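Local coordinates for protein kirola (Actinidia deliciosa, PDB 4IGV) that is a kiwifruit allergen of the ripening-related protein family and probably binds small apolar or amphipathic molecules in the cavity of its Bet v 1-type fold, at residues V11-D16 / N112-T117; V52-F57 / D71-I76; Y60-K65 / N131-F136; M93-T98 / E125-P130. One frame throughout, in Å; residues are numbered along the deposited sequence. Where two conformers were deposited one is given.

Overall arrangement
All four contacts belong to one monomeric Bet v 1-type domain, and each reaches the same curved antiparallel sheet. Contact 1 joins the first strand, 4-12, to strand 112-122. Contact 2 lies across the chain's centre from it, about 21 Å between centres, on hairpin 55-62/65-77. Contact 3 uses strand 55-62 again, setting the end of that hairpin against the start of helix 131-145. Contact 4, about 14 Å from contact 3 between centres, holds the loop leading into the same helix. Both segments of contact 2 precede those of contact 4, whereas the segments of contacts 1 and 3 alternate along the chain. Contacts 1 and 3 touch, Met134 CE packing 3.7 Å from Trp116 O.

Contact 1: residues V11-D16 / N112-T117; sequences VEILSD and NSVTWT
Ile13 has CG1 tucked between its own backbone N and carbonyl carbon (chi1 58°), and a nearly extended chi2 of 169° carries CD1 on toward Val114; in Asn112, chi1 of -63° leaves CG beside the backbone N. This is the edge of the Bet v 1 sheet, where the first strand, 4-12, pairs antiparallel with strand 112-122 and then leaves it for helix 17-25. Val11 and Val114 form a hydrogen-bonded pair, each N reaching the other's O at 2.9 Å. Glu12 and Ser113 follow as a non-hydrogen-bonded pair, and the ladder finishes with Ile13 N bonded to Asn112 O at 3.0 Å, the donor standing well above the carbonyl plane. Ile13 CG1 lies 3.5 Å from Asn112 CB, the two side chains crossing at about a right angle, while Ile13 CD1 meets Val114 CG2 at 3.7 Å. Phe20 of helix 17-25 touches both Ile13 and Val114 and extends this apolar patch. The deposited Glu12 carboxylate is doubtful, as it crowds Asn112 O and is one of two conformers. At the helix start, Asp16 is the N-cap: its OD1 accepts from Ile18 N, and Asn112 OD1 accepts from Gly17 N.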
loop_
_atom_site.group_PDB
_atom_site.type_symbol
_atom_site.label_atom_id
_atom_site.label_comp_id
_atom_site.label_asym_id
_atom_site.label_seq_id
_atom_site.Cartn_x
_atom_site.Cartn_y
_atom_site.Cartn_z
ATOM N N VAL A 11 3.066 -8.043 -9.640
ATOM C CA VAL A 11 4.333 -8.688 -9.637
ATOM C C VAL A 11 4.302 -10.037 -8.970
ATOM O O VAL A 11 3.616 -10.252 -7.948
ATOM C CB VAL A 11 5.417 -7.840 -9.014
ATOM C CG1 VAL A 11 5.755 -6.655 -9.911
ATOM C CG2 VAL A 11 4.972 -7.442 -7.643
ATOM N N GLU A 12 5.041 -10.985 -9.539
ATOM C CA GLU A 12 5.200 -12.286 -8.944
ATOM C C GLU A 12 6.215 -12.201 -7.834
ATOM O O GLU A 12 7.281 -11.579 -7.982
ATOM C CB GLU A 12 5.662 -13.349 -9.933
ATOM C CG GLU A 12 6.093 -14.687 -9.273
ATOM C CD GLU A 12 4.965 -15.704 -9.114
ATOM O OE1 GLU A 12 3.914 -15.528 -9.756
ATOM O OE2 GLU A 12 5.120 -16.666 -8.333
ATOM N N ILE A 13 5.887 -12.884 -6.753
ATOM C CA ILE A 13 6.737 -12.875 -5.574
ATOM C C ILE A 13 7.319 -14.206 -5.299
ATOM O O ILE A 13 6.794 -15.242 -5.710
ATOM C CB ILE A 13 6.007 -12.289 -4.338
ATOM C CG1 ILE A 13 4.743 -13.042 -4.006
ATOM C CG2 ILE A 13 5.647 -10.841 -4.596
ATOM C CD1 ILE A 13 4.194 -12.641 -2.657
ATOM N N LEU A 14 8.457 -14.158 -4.619
ATOM C CA LEU A 14 9.180 -15.358 -4.275
ATOM C C LEU A 14 8.785 -15.864 -2.902
ATOM O O LEU A 14 9.042 -17.025 -2.588
ATOM C CB LEU A 14 10.687 -15.128 -4.387
ATOM C CG LEU A 14 11.368 -16.011 -5.443
ATOM C CD1 LEU A 14 12.677 -15.403 -5.892
ATOM C CD2 LEU A 14 11.592 -17.452 -4.922
ATOM N N SER A 15 8.128 -15.022 -2.114
ATOM C CA SER A 15 7.760 -15.382 -0.798
ATOM C C SER A 15 6.288 -15.870 -0.757
ATOM O O SER A 15 5.638 -15.921 -1.746
ATOM C CB SER A 15 7.996 -14.193 0.103
ATOM O OG SER A 15 7.180 -13.101 -0.270
ATOM N N ASP A 16 5.822 -16.311 0.390
ATOM C CA ASP A 16 4.479 -16.857 0.494
ATOM C C ASP A 16 3.472 -15.728 0.491
ATOM O O ASP A 16 3.532 -14.831 1.293
ATOM C CB ASP A 16 4.393 -17.616 1.814
ATOM C CG ASP A 16 3.127 -18.508 1.965
ATOM O OD1 ASP A 16 2.091 -18.340 1.273
ATOM O OD2 ASP A 16 3.204 -19.429 2.820
ATOM N N ASN A 112 2.608 -17.124 -6.598
ATOM C CA ASN A 112 2.166 -16.116 -5.682
ATOM C C ASN A 112 2.404 -14.797 -6.414
ATOM O O ASN A 112 3.477 -14.596 -7.021
ATOM C CB ASN A 112 3.028 -16.118 -4.397
ATOM C CG ASN A 112 2.941 -17.407 -3.604
ATOM O OD1 ASN A 112 2.037 -17.560 -2.784
ATOM N ND2 ASN A 112 3.836 -18.357 -3.883
ATOM N N SER A 113 1.423 -13.913 -6.374
ATOM C CA SER A 113 1.625 -12.581 -6.887
ATOM C C SER A 113 0.895 -11.549 -6.068
ATOM O O SER A 113 -0.049 -11.867 -5.325
ATOM C CB SER A 113 1.215 -12.480 -8.326
ATOM O OG SER A 113 -0.176 -12.679 -8.420
ATOM N N VAL A 114 1.317 -10.304 -6.206
ATOM C CA VAL A 114 0.705 -9.148 -5.547
ATOM C C VAL A 114 0.317 -8.144 -6.603
ATOM O O VAL A 114 1.167 -7.789 -7.460
ATOM C CB VAL A 114 1.715 -8.543 -4.529
ATOM C CG1 VAL A 114 1.077 -7.319 -3.820
ATOM C CG2 VAL A 114 2.192 -9.596 -3.521
ATOM N N THR A 115 -0.937 -7.724 -6.592
ATOM C CA THR A 115 -1.378 -6.721 -7.502
ATOM C C THR A 115 -1.686 -5.454 -6.735
ATOM O O THR A 115 -2.466 -5.469 -5.769
ATOM C CB THR A 115 -2.642 -7.188 -8.233
ATOM O OG1 THR A 115 -2.303 -8.340 -9.002
ATOM C CG2 THR A 115 -3.101 -6.098 -9.246
ATOM N N TRP A 116 -1.088 -4.366 -7.191
ATOM C CA TRP A 116 -1.310 -3.024 -6.626
ATOM C C TRP A 116 -2.192 -2.245 -7.614
ATOM O O TRP A 116 -1.866 -2.178 -8.818
ATOM C CB TRP A 116 0.056 -2.318 -6.498
ATOM C CG TRP A 116 0.915 -2.873 -5.431
ATOM C CD1 TRP A 116 1.858 -3.821 -5.582
ATOM C CD2 TRP A 116 0.994 -2.434 -4.068
ATOM N NE1 TRP A 116 2.464 -4.091 -4.366
ATOM C CE2 TRP A 116 1.986 -3.196 -3.446
ATOM C CE3 TRP A 116 0.390 -1.421 -3.360
ATOM C CZ2 TRP A 116 2.321 -3.033 -2.112
ATOM C CZ3 TRP A 116 0.705 -1.254 -2.031
ATOM C CH2 TRP A 116 1.711 -2.024 -1.428
ATOM N N THR A 117 -3.294 -1.702 -7.135
ATOM C CA THR A 117 -4.170 -0.902 -7.931
ATOM C C THR A 117 -4.364 0.441 -7.269
ATOM O O THR A 117 -4.726 0.495 -6.087
ATOM C CB THR A 117 -5.532 -1.605 -8.168
ATOM O OG1 THR A 117 -5.368 -2.854 -8.780
ATOM C CG2 THR A 117 -6.469 -0.736 -9.047
#

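Contact 2: residues V52-F57 / D71-I76; sequences VGSVIF and DIVEAI
Val55 and Ile72 sit opposite each other as a non-hydrogen-bonded pair, in antiparallel strands whose axes come within 4.8 Å at 144°. Ile56 and Asp71 form the hydrogen-bonded pair beside them, with Ile56 N to Asp71 O at 2.9 Å and Asp71 N to Ile56 O at 2.8 Å. Before strand 55-62 begins, Ser54 O already takes Val73 N at 2.9 Å, and Gly53 N meets Val73 O in the carbonyl plane at 2.7 Å. Among the side chains, Ser54 lays OG alongside Val73 CG2 at 3.3 Å; that hydroxyl is bonded to Thr51 O. Ile56 CD1 approaches the same CG2 more loosely. These strands form hairpin 55-62/65-77 of the Bet v 1 fold, and Val52 to Ser54 end the loop which in relatives is the glycine-rich one. A classic beta bulge at Glu74 and Ala75, both facing Thr84, leaves Ile76 pointing toward segment 52-57 as Val73 does. Val52 and Ile76 run antiparallel alongside each other: Val52, with CG1 anti to its backbone N (chi1 168°), turns CG2 to Ile76 CG1 at 3.8 Å. Asp71 OD2 hydrogen-bonds to an oxygen of an unidentified molecule, probably from the crystallisation liquor, and the Asp71 side chain touches Phe85 and Ile87.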
loop_
_atom_site.group_PDB
_atom_site.type_symbol
_atom_site.label_atom_id
_atom_site.label_comp_id
_atom_site.label_asym_id
_atom_site.label_seq_id
_atom_site.Cartn_x
_atom_site.Cartn_y
_atom_site.Cartn_z
ATOM N N VAL A 52 -11.974 -3.500 8.805
ATOM C CA VAL A 52 -12.531 -2.416 8.037
ATOM C C VAL A 52 -12.849 -1.262 8.960
ATOM O O VAL A 52 -13.391 -1.432 10.097
ATOM C CB VAL A 52 -13.752 -2.869 7.262
ATOM C CG1 VAL A 52 -14.508 -1.653 6.681
ATOM C CG2 VAL A 52 -13.368 -3.889 6.161
ATOM N N GLY A 53 -12.484 -0.072 8.543
ATOM C CA GLY A 53 -12.628 1.119 9.306
ATOM C C GLY A 53 -11.514 1.509 10.191
ATOM O O GLY A 53 -11.517 2.618 10.770
ATOM N N SER A 54 -10.493 0.673 10.301
ATOM C CA SER A 54 -9.322 1.031 11.062
ATOM C C SER A 54 -8.626 2.212 10.388
ATOM O O SER A 54 -8.684 2.398 9.126
ATOM C CB SER A 54 -8.358 -0.144 11.244
ATOM O OG SER A 54 -7.958 -0.769 10.028
ATOM N N VAL A 55 -7.965 3.033 11.187
ATOM C CA VAL A 55 -7.334 4.243 10.708
ATOM C C VAL A 55 -5.856 4.165 11.044
ATOM O O VAL A 55 -5.508 3.913 12.206
ATOM C CB VAL A 55 -7.971 5.494 11.361
ATOM C CG1 VAL A 55 -7.255 6.810 10.914
ATOM C CG2 VAL A 55 -9.496 5.563 11.127
ATOM N N ILE A 56 -5.019 4.362 10.043
ATOM C CA ILE A 56 -3.602 4.105 10.138
ATOM C C ILE A 56 -2.834 5.338 9.645
ATOM O O ILE A 56 -3.137 5.930 8.585
ATOM C CB ILE A 56 -3.180 2.845 9.369
ATOM C CG1 ILE A 56 -3.950 1.642 9.856
ATOM C CG2 ILE A 56 -1.658 2.613 9.505
ATOM C CD1 ILE A 56 -3.688 0.393 8.995
ATOM N N PHE A 57 -1.796 5.704 10.405
ATOM C CA PHE A 57 -0.911 6.825 10.031
ATOM C C PHE A 57 0.422 6.259 9.522
ATOM O O PHE A 57 0.980 5.387 10.150
ATOM C CB PHE A 57 -0.682 7.706 11.256
ATOM C CG PHE A 57 0.188 8.923 11.008
ATOM C CD1 PHE A 57 -0.340 10.037 10.350
ATOM C CD2 PHE A 57 1.471 8.967 11.486
ATOM C CE1 PHE A 57 0.446 11.157 10.161
ATOM C CE2 PHE A 57 2.253 10.116 11.295
ATOM C CZ PHE A 57 1.687 11.202 10.635
ATOM N N ASP A 71 -4.708 7.011 6.518
ATOM C CA ASP A 71 -5.570 6.177 5.687
ATOM C C ASP A 71 -6.634 5.490 6.504
ATOM O O ASP A 71 -6.409 5.211 7.701
ATOM C CB ASP A 71 -4.821 5.020 5.022
ATOM C CG ASP A 71 -3.770 5.419 4.037
ATOM O OD1 ASP A 71 -3.394 6.598 3.927
ATOM O OD2 ASP A 71 -3.255 4.466 3.362
ATOM N N ILE A 72 -7.784 5.225 5.870
ATOM C CA ILE A 72 -8.803 4.329 6.402
ATOM C C ILE A 72 -8.782 3.033 5.611
ATOM O O ILE A 72 -8.571 3.025 4.403
ATOM C CB ILE A 72 -10.251 4.972 6.437
ATOM C CG1 ILE A 72 -11.287 4.017 7.044
ATOM C CG2 ILE A 72 -10.709 5.435 5.067
ATOM C CD1 ILE A 72 -12.577 4.729 7.507
ATOM N N VAL A 73 -8.975 1.918 6.303
ATOM C CA VAL A 73 -9.154 0.637 5.613
ATOM C C VAL A 73 -10.620 0.602 5.192
ATOM O O VAL A 73 -11.529 0.455 6.027
ATOM C CB VAL A 73 -8.807 -0.525 6.479
ATOM C CG1 VAL A 73 -9.152 -1.841 5.714
ATOM C CG2 VAL A 73 -7.305 -0.522 6.837
ATOM N N GLU A 74 -10.889 0.811 3.913
ATOM C CA GLU A 74 -12.242 0.929 3.373
ATOM C C GLU A 74 -12.860 -0.432 3.121
ATOM O O GLU A 74 -14.087 -0.514 3.081
ATOM C CB GLU A 74 -12.144 1.735 2.054
ATOM C CG GLU A 74 -13.146 1.724 1.005
ATOM C CD GLU A 74 -12.817 2.843 -0.033
ATOM O OE1 GLU A 74 -12.584 4.004 0.371
ATOM O OE2 GLU A 74 -12.927 2.568 -1.212
ATOM N N ALA A 75 -12.064 -1.434 2.802
ATOM C CA ALA A 75 -12.570 -2.745 2.421
ATOM C C ALA A 75 -11.567 -3.812 2.678
ATOM O O ALA A 75 -10.356 -3.586 2.552
ATOM C CB ALA A 75 -12.966 -2.727 0.917
ATOM N N ILE A 76 -12.076 -4.980 2.985
ATOM C CA ILE A 76 -11.317 -6.217 3.125
ATOM C C ILE A 76 -12.064 -7.335 2.472
ATOM O O ILE A 76 -13.285 -7.423 2.686
ATOM C CB ILE A 76 -11.048 -6.579 4.583
ATOM C CG1 ILE A 76 -10.108 -5.561 5.180
ATOM C CG2 ILE A 76 -10.507 -8.027 4.757
ATOM C CD1 ILE A 76 -9.782 -5.761 6.626
#

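Contact 3: residues Y60-K65 / N131-F136; sequences YTIDGK and NTLMNF
Phe136 and Ile62 carry much of the apolar packing here, between the C-terminal helix and the sheet that curves round it, the helix-grip architecture of the Bet v 1 fold. The first turns of helix 131-145 face the end of hairpin 55-62/65-77; the local strand and helix axes are 10.0 Å apart. The aliphatic packing centres on Ile62. Its chi2 of -98°, well off a staggered value, swings CD1 toward the helix, where it lies 3.5 Å from Phe136 CG, with CG1 over one face of the ring. Ile62 CD1 also reaches Leu133 CD1 at 4.1 Å. The other branch, CG2, meets Thr132 CG2 at 3.6 Å, so Ile62 spans three helix residues with its two arms.

The aromatic contact is oblique. Phe136 holds CG anti to its backbone N (chi1 167°), which extends the ring off the helix until CZ comes within 3.7 Å of Tyr60 CD1; the ring planes stand at 55°. Leu92, from a loop, touches both Tyr60 and Leu133 and continues this apolar layer.

Polar atoms play a smaller part, and no hydrogen bond crosses. Thr61 O sits at the edge of the Phe136 ring, near its plane, 3.3 Å from CE1. Residues Ile62 to Lys65 make a type I' turn, closed by Lys65 N on Ile62 O. That oxygen takes a second donor from the opposite face of its plane, the side-chain amino group Lys65 NZ, at 2.9 Å.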
loop_
_atom_site.group_PDB
_atom_site.type_symbol
_atom_site.label_atom_id
_atom_site.label_comp_id
_atom_site.label_asym_id
_atom_site.label_seq_id
_atom_site.Cartn_x
_atom_site.Cartn_y
_atom_site.Cartn_z
ATOM N N TYR A 60 6.650 8.019 5.857
ATOM C CA TYR A 60 7.384 7.424 4.781
ATOM C C TYR A 60 8.269 8.408 4.067
ATOM O O TYR A 60 8.188 9.616 4.317
ATOM C CB TYR A 60 6.397 6.710 3.797
ATOM C CG TYR A 60 5.465 7.576 2.963
ATOM C CD1 TYR A 60 5.735 7.848 1.649
ATOM C CD2 TYR A 60 4.306 8.121 3.501
ATOM C CE1 TYR A 60 4.836 8.633 0.847
ATOM C CE2 TYR A 60 3.430 8.906 2.733
ATOM C CZ TYR A 60 3.685 9.138 1.414
ATOM O OH TYR A 60 2.833 9.903 0.642
ATOM N N THR A 61 9.144 7.895 3.225
ATOM C CA THR A 61 10.079 8.718 2.503
ATOM C C THR A 61 10.029 8.340 1.033
ATOM O O THR A 61 10.145 7.159 0.684
ATOM C CB THR A 61 11.491 8.523 3.071
ATOM O OG1 THR A 61 11.528 8.942 4.446
ATOM C CG2 THR A 61 12.531 9.327 2.282
ATOM N N ILE A 62 9.871 9.356 0.188
ATOM C CA ILE A 62 9.817 9.215 -1.272
ATOM C C ILE A 62 10.828 10.198 -1.842
ATOM O O ILE A 62 10.783 11.404 -1.539
ATOM C CB ILE A 62 8.405 9.648 -1.834
ATOM C CG1 ILE A 62 7.298 8.660 -1.486
ATOM C CG2 ILE A 62 8.518 9.903 -3.387
ATOM C CD1 ILE A 62 6.967 7.667 -2.602
ATOM N N ASP A 63 11.744 9.681 -2.659
ATOM C CA ASP A 63 12.826 10.487 -3.234
ATOM C C ASP A 63 13.560 11.300 -2.167
ATOM O O ASP A 63 13.849 12.482 -2.356
ATOM C CB ASP A 63 12.284 11.385 -4.353
ATOM C CG ASP A 63 11.918 10.600 -5.622
ATOM O OD1 ASP A 63 12.241 9.403 -5.721
ATOM O OD2 ASP A 63 11.336 11.198 -6.554
ATOM N N GLY A 64 13.828 10.653 -1.034
ATOM C CA GLY A 64 14.531 11.272 0.102
ATOM C C GLY A 64 13.759 12.302 0.907
ATOM O O GLY A 64 14.339 12.947 1.792
ATOM N N LYS A 65 12.492 12.521 0.574
ATOM C CA LYS A 65 11.693 13.473 1.339
ATOM C C LYS A 65 10.628 12.808 2.159
ATOM O O LYS A 65 9.913 11.897 1.695
ATOM C CB LYS A 65 11.087 14.529 0.474
ATOM C CG LYS A 65 10.111 14.108 -0.570
ATOM C CD LYS A 65 10.404 14.853 -1.900
ATOM C CE LYS A 65 9.294 14.566 -2.916
ATOM N NZ LYS A 65 9.120 13.100 -3.159
ATOM N N ASN A 131 3.311 7.572 -10.784
ATOM C CA ASN A 131 4.298 6.533 -11.078
ATOM C C ASN A 131 5.327 6.348 -9.977
ATOM O O ASN A 131 5.704 5.231 -9.673
ATOM C CB ASN A 131 4.994 6.808 -12.429
ATOM C CG ASN A 131 4.036 6.605 -13.590
ATOM O OD1 ASN A 131 3.619 5.471 -13.864
ATOM N ND2 ASN A 131 3.650 7.671 -14.226
ATOM N N THR A 132 5.752 7.437 -9.365
ATOM C CA THR A 132 6.757 7.357 -8.330
ATOM C C THR A 132 6.205 6.586 -7.141
ATOM O O THR A 132 6.896 5.785 -6.533
ATOM C CB THR A 132 7.247 8.768 -7.889
ATOM O OG1 THR A 132 7.875 9.422 -9.019
ATOM C CG2 THR A 132 8.240 8.669 -6.769
ATOM N N LEU A 133 4.925 6.778 -6.820
ATOM C CA LEU A 133 4.325 6.041 -5.713
ATOM C C LEU A 133 4.189 4.542 -6.042
ATOM O O LEU A 133 4.388 3.674 -5.202
ATOM C CB LEU A 133 2.945 6.651 -5.372
ATOM C CG LEU A 133 2.304 6.096 -4.124
ATOM C CD1 LEU A 133 3.097 6.472 -2.838
ATOM C CD2 LEU A 133 0.835 6.497 -3.988
ATOM N N MET A 134 3.834 4.247 -7.292
ATOM C CA MET A 134 3.785 2.835 -7.690
ATOM C C MET A 134 5.153 2.174 -7.595
ATOM O O MET A 134 5.259 1.062 -7.080
ATOM C CB MET A 134 3.186 2.669 -9.097
ATOM C CG MET A 134 3.069 1.224 -9.508
ATOM S SD MET A 134 1.933 0.239 -8.462
ATOM C CE MET A 134 0.373 0.772 -9.119
ATOM N N ASN A 135 6.195 2.857 -8.037
ATOM C CA ASN A 135 7.552 2.321 -7.918
ATOM C C ASN A 135 7.883 2.057 -6.471
ATOM O O ASN A 135 8.465 1.035 -6.136
ATOM C CB ASN A 135 8.575 3.300 -8.509
ATOM C CG ASN A 135 8.447 3.474 -10.031
ATOM O OD1 ASN A 135 7.954 2.583 -10.729
ATOM N ND2 ASN A 135 8.934 4.629 -10.550
ATOM N N PHE A 136 7.464 2.955 -5.588
ATOM C CA PHE A 136 7.675 2.826 -4.149
ATOM C C PHE A 136 7.022 1.567 -3.590
ATOM O O PHE A 136 7.578 0.823 -2.812
ATOM C CB PHE A 136 7.236 4.160 -3.515
ATOM C CG PHE A 136 7.072 4.204 -2.015
ATOM C CD1 PHE A 136 8.076 4.684 -1.187
ATOM C CD2 PHE A 136 5.870 3.861 -1.474
ATOM C CE1 PHE A 136 7.844 4.782 0.192
ATOM C CE2 PHE A 136 5.654 3.941 -0.115
ATOM C CZ PHE A 136 6.683 4.393 0.698
#

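Contact 4: residues M93-T98 / E125-P130; sequences MELYKT and EDVEEP
Tyr96 makes the one hydrogen bond of this contact: its hydroxyl OH donates to Glu128 O at 2.7 Å. The donor is tilted 31° from the carbonyl plane, and the C=O...O angle is 149°, while the carbonyl oxygen lies at the edge of the tyrosine ring, near its plane. With chi1 at -56°, CG stands beside the tyrosine's own backbone N, and the ring extends across to the loop 125-130. The apolar packing flanks this bond. Val127 crosses the ring obliquely, CG1 coming to 3.7 Å from Tyr96 CE1 and to 4.1 Å from Leu95 CB. Its other methyl, CG2, rests 3.5 Å from Leu95 O, so the valine touches the Tyr96 ring with one branch and the Leu95 carbonyl with the other. On the far part of the loop, Pro130 CB lies 4.2 Å from Tyr96 CZ. Phe99 meets the Tyr96 ring edge-to-face, and Tyr120 adds a further ring contact. Charge enters from the loop itself: Glu129 forms a salt bridge with Lys122 and a hydrogen bond with Tyr120. Pro130 is the N-cap residue of helix 131-145, so Tyr96, at the start of strand 96-107, ties down the loop delivering the long C-terminal helix of the Bet v 1 fold.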
loop_
_atom_site.group_PDB
_atom_site.type_symbol
_atom_site.label_atom_id
_atom_site.label_comp_id
_atom_site.label_asym_id
_atom_site.label_seq_id
_atom_site.Cartn_x
_atom_site.Cartn_y
_atom_site.Cartn_z
ATOM N N MET A 93 -2.675 14.455 -0.662
ATOM C CA MET A 93 -3.904 15.222 -0.768
ATOM C C MET A 93 -3.655 16.633 -1.281
ATOM O O MET A 93 -4.583 17.359 -1.571
ATOM C CB MET A 93 -4.608 15.284 0.592
ATOM C CG MET A 93 -5.067 13.938 1.126
ATOM S SD MET A 93 -6.375 13.209 0.109
ATOM C CE MET A 93 -5.357 12.111 -0.846
ATOM N N GLU A 94 -2.398 17.025 -1.387
ATOM C CA GLU A 94 -2.058 18.310 -1.987
ATOM C C GLU A 94 -2.143 18.235 -3.501
ATOM O O GLU A 94 -2.168 19.287 -4.156
ATOM C CB GLU A 94 -0.653 18.746 -1.569
ATOM C CG GLU A 94 -0.539 19.073 -0.085
ATOM C CD GLU A 94 0.908 19.315 0.363
ATOM O OE1 GLU A 94 1.835 18.671 -0.181
ATOM O OE2 GLU A 94 1.116 20.157 1.261
ATOM N N LEU A 95 -2.150 17.019 -4.062
ATOM C CA LEU A 95 -2.192 16.785 -5.501
ATOM C C LEU A 95 -3.430 16.066 -6.009
ATOM O O LEU A 95 -3.847 16.291 -7.160
ATOM C CB LEU A 95 -0.959 15.946 -5.916
ATOM C CG LEU A 95 0.436 16.512 -5.638
ATOM C CD1 LEU A 95 1.528 15.500 -5.978
ATOM C CD2 LEU A 95 0.604 17.789 -6.440
ATOM N N TYR A 96 -4.001 15.187 -5.176
ATOM C CA TYR A 96 -5.166 14.356 -5.507
ATOM C C TYR A 96 -6.330 14.673 -4.596
ATOM O O TYR A 96 -6.177 14.797 -3.379
ATOM C CB TYR A 96 -4.791 12.842 -5.424
ATOM C CG TYR A 96 -3.619 12.497 -6.297
ATOM C CD1 TYR A 96 -3.768 12.266 -7.671
ATOM C CD2 TYR A 96 -2.321 12.449 -5.782
ATOM C CE1 TYR A 96 -2.671 12.014 -8.486
ATOM C CE2 TYR A 96 -1.218 12.179 -6.587
ATOM C CZ TYR A 96 -1.398 11.958 -7.942
ATOM O OH TYR A 96 -0.272 11.744 -8.739
ATOM N N LYS A 97 -7.508 14.809 -5.207
ATOM C CA LYS A 97 -8.752 14.954 -4.486
ATOM C C LYS A 97 -9.083 13.694 -3.716
ATOM O O LYS A 97 -9.507 13.736 -2.569
ATOM C CB LYS A 97 -9.890 15.251 -5.468
ATOM C CG LYS A 97 -11.214 15.524 -4.784
ATOM C CD LYS A 97 -12.223 16.034 -5.764
ATOM C CE LYS A 97 -13.596 16.191 -5.110
ATOM N NZ LYS A 97 -14.670 16.521 -6.086
ATOM N N THR A 98 -8.888 12.568 -4.381
ATOM C CA THR A 98 -9.116 11.260 -3.824
ATOM C C THR A 98 -8.049 10.282 -4.279
ATOM O O THR A 98 -7.497 10.413 -5.359
ATOM C CB THR A 98 -10.482 10.666 -4.211
ATOM O OG1 THR A 98 -10.552 10.397 -5.600
ATOM C CG2 THR A 98 -11.628 11.613 -3.880
ATOM N N GLU A 125 -5.414 19.119 -14.087
ATOM C CA GLU A 125 -5.069 18.263 -15.235
ATOM C C GLU A 125 -3.562 18.017 -15.339
ATOM O O GLU A 125 -3.122 16.917 -15.736
ATOM C CB GLU A 125 -5.643 18.808 -16.563
ATOM C CG GLU A 125 -6.242 17.677 -17.456
ATOM C CD GLU A 125 -7.776 17.522 -17.338
ATOM O OE1 GLU A 125 -8.501 18.542 -17.397
ATOM O OE2 GLU A 125 -8.257 16.371 -17.230
ATOM N N ASP A 126 -2.765 18.985 -14.903
ATOM C CA ASP A 126 -1.310 18.865 -15.029
ATOM C C ASP A 126 -0.629 18.075 -13.893
ATOM O O ASP A 126 0.590 17.894 -13.906
ATOM C CB ASP A 126 -0.662 20.232 -15.214
ATOM C CG ASP A 126 -0.757 21.106 -13.983
ATOM O OD1 ASP A 126 -1.444 20.733 -13.017
ATOM O OD2 ASP A 126 -0.144 22.204 -14.030
ATOM N N VAL A 127 -1.405 17.614 -12.917
ATOM C CA VAL A 127 -0.864 16.768 -11.867
ATOM C C VAL A 127 -0.369 15.483 -12.518
ATOM O O VAL A 127 -1.003 14.953 -13.417
ATOM C CB VAL A 127 -1.905 16.460 -10.770
ATOM C CG1 VAL A 127 -1.461 15.254 -9.888
ATOM C CG2 VAL A 127 -2.162 17.702 -9.919
ATOM N N GLU A 128 0.777 14.997 -12.078
ATOM C CA GLU A 128 1.376 13.820 -12.697
ATOM C C GLU A 128 0.602 12.560 -12.329
ATOM O O GLU A 128 -0.065 12.522 -11.273
ATOM C CB GLU A 128 2.830 13.677 -12.242
ATOM C CG GLU A 128 3.741 14.816 -12.643
ATOM C CD GLU A 128 5.220 14.561 -12.336
ATOM O OE1 GLU A 128 5.551 13.478 -11.799
ATOM O OE2 GLU A 128 6.056 15.443 -12.642
ATOM N N GLU A 129 0.655 11.536 -13.177
ATOM C CA GLU A 129 0.216 10.202 -12.759
ATOM C C GLU A 129 1.198 9.733 -11.649
ATOM O O GLU A 129 2.381 10.090 -11.651
ATOM C CB GLU A 129 0.191 9.164 -13.883
ATOM C CG GLU A 129 -0.598 9.432 -15.152
ATOM C CD GLU A 129 -1.732 10.414 -15.021
ATOM O OE1 GLU A 129 -2.640 10.181 -14.196
ATOM O OE2 GLU A 129 -1.739 11.407 -15.815
ATOM N N PRO A 130 0.711 8.933 -10.696
ATOM C CA PRO A 130 1.493 8.548 -9.505
ATOM C C PRO A 130 2.487 7.418 -9.753
ATOM O O PRO A 130 2.572 6.419 -8.985
ATOM C CB PRO A 130 0.409 8.174 -8.499
ATOM C CG PRO A 130 -0.719 7.708 -9.333
ATOM C CD PRO A 130 -0.702 8.542 -10.577
#